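Local atomic coordinates of Rnh (Ribonuclease H) (Chlorobaculum tepidum, PDB entry 3H08), a protein that probably cuts the RNA strand of RNA-DNA hybrids endonucleolytically, using magnesium and leaving 5'-phosphomonoester ends. Residues A51-L56 / L109-L114. The protein carries 3 engineered substitutions. Sequence-based numbering, arbitrary orientation.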
# COMPACT_ATOMS: atom_id res chain seq x y z
N ALA A 51 2.52 -0.25 -2.72
CA ALA A 51 2.55 1.09 -2.10
C ALA A 51 2.48 1.01 -0.58
O ALA A 51 3.18 1.71 0.11
CB ALA A 51 1.49 1.92 -2.64
N ALA A 52 1.58 0.16 -0.07
CA ALA A 52 1.46 -0.04 1.38
C ALA A 52 2.72 -0.68 1.96
O ALA A 52 3.19 -0.28 3.02
CB ALA A 52 0.25 -0.84 1.68
N ILE A 53 3.25 -1.71 1.29
CA ILE A 53 4.49 -2.35 1.74
C ILE A 53 5.64 -1.38 1.85
O ILE A 53 6.31 -1.30 2.87
CB ILE A 53 4.87 -3.50 0.80
CG1 ILE A 53 3.86 -4.65 0.98
CG2 ILE A 53 6.31 -3.96 1.03
CD1 ILE A 53 3.86 -5.66 -0.14
N LYS A 54 5.84 -0.61 0.79
CA LYS A 54 6.94 0.32 0.73
C LYS A 54 6.74 1.44 1.76
O LYS A 54 7.70 1.86 2.42
CB LYS A 54 7.08 0.85 -0.69
CG LYS A 54 7.49 -0.19 -1.70
CD LYS A 54 8.89 -0.62 -1.50
CE LYS A 54 9.34 -1.47 -2.63
NZ LYS A 54 10.71 -1.97 -2.36
N GLY A 55 5.51 1.94 1.91
CA GLY A 55 5.21 2.93 2.91
C GLY A 55 5.58 2.43 4.30
O GLY A 55 6.20 3.13 5.07
N LEU A 56 5.14 1.23 4.64
CA LEU A 56 5.45 0.67 5.95
C LEU A 56 6.95 0.40 6.11
O LEU A 56 7.49 0.59 7.20
CB LEU A 56 4.61 -0.58 6.22
CG LEU A 56 3.10 -0.30 6.37
CD1 LEU A 56 2.34 -1.62 6.31
CD2 LEU A 56 2.77 0.43 7.63
N LEU A 109 1.94 -9.17 6.12
CA LEU A 109 1.86 -9.85 7.42
C LEU A 109 3.01 -9.45 8.35
O LEU A 109 2.80 -9.17 9.54
CB LEU A 109 1.84 -11.35 7.22
CG LEU A 109 0.49 -11.86 6.82
CD1 LEU A 109 0.63 -13.32 6.36
CD2 LEU A 109 -0.50 -11.76 7.97
N LYS A 110 4.24 -9.46 7.83
CA LYS A 110 5.39 -9.09 8.61
C LYS A 110 5.33 -7.64 9.09
O LYS A 110 5.58 -7.33 10.26
CB LYS A 110 6.67 -9.36 7.80
CG LYS A 110 6.94 -10.85 7.57
CD LYS A 110 8.08 -11.01 6.57
CE LYS A 110 9.40 -10.68 7.23
NZ LYS A 110 10.59 -11.06 6.39
N LEU A 111 4.95 -6.76 8.20
CA LEU A 111 4.96 -5.33 8.49
C LEU A 111 3.87 -4.94 9.46
O LEU A 111 3.99 -3.96 10.17
CB LEU A 111 4.84 -4.55 7.19
CG LEU A 111 6.11 -4.63 6.37
CD1 LEU A 111 5.86 -4.25 4.91
CD2 LEU A 111 7.17 -3.72 6.96
N THR A 112 2.76 -5.67 9.44
CA THR A 112 1.64 -5.42 10.39
C THR A 112 1.82 -6.12 11.73
O THR A 112 0.98 -6.02 12.59
CB THR A 112 0.29 -5.74 9.78
OG1 THR A 112 0.21 -7.11 9.35
CG2 THR A 112 0.01 -4.80 8.59
N THR A 113 2.92 -6.86 11.89
CA THR A 113 3.44 -7.25 13.17
C THR A 113 4.40 -6.19 13.73
O THR A 113 4.37 -5.89 14.93
CB THR A 113 4.19 -8.59 13.04
OG1 THR A 113 3.28 -9.59 12.55
CG2 THR A 113 4.76 -9.04 14.36
N LEU A 114 5.25 -5.64 12.89
CA LEU A 114 6.16 -4.57 13.32
C LEU A 114 5.40 -3.34 13.72
O LEU A 114 5.80 -2.65 14.66
CB LEU A 114 7.15 -4.21 12.21
CG LEU A 114 8.08 -5.33 11.78
CD1 LEU A 114 9.01 -4.81 10.70
CD2 LEU A 114 8.86 -5.84 12.95
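L111 reaches from helix 102-114 into the notch between I53 and L56, which lie one helical turn apart on helix 44-57. It has the largest share of the contact, about half of the buried surface. Its CG stands anti to its own carbonyl carbon (chi1 -72°). CD1 lies over I53 and also reaches CB of L56, while CD2 meets L56. CD1 rests 3.6 Å from the backbone oxygen O of I53 and 3.9 Å from the CG2 methyl of I53. These two side chains cross at about a right angle. I53 touches with its CG2 branch, which is anti to the backbone N.

L56 packs nearer the base of the same leucine, against its CB. CD1 of L56 lies 4.0 Å from CB of L111, and CD2 of L111 lies 4.1 Å from CB of L56. Each leucine therefore sets a terminal methyl against the root of the other, with the side chains inclined to each other. The CA atoms of L56 and L111, 6.5 Å apart, are the nearest pair of CA atoms across the segments. The side-chain packing is apolar, and the three touching residues are buried.

It is helix-to-helix packing in the RNase H fold. I53 also touches L104, E107 and I108, earlier on helix 102-114. L56 and T112 both touch V117 of strand 116-121, an outer strand of the sheet, where the two helices meet it.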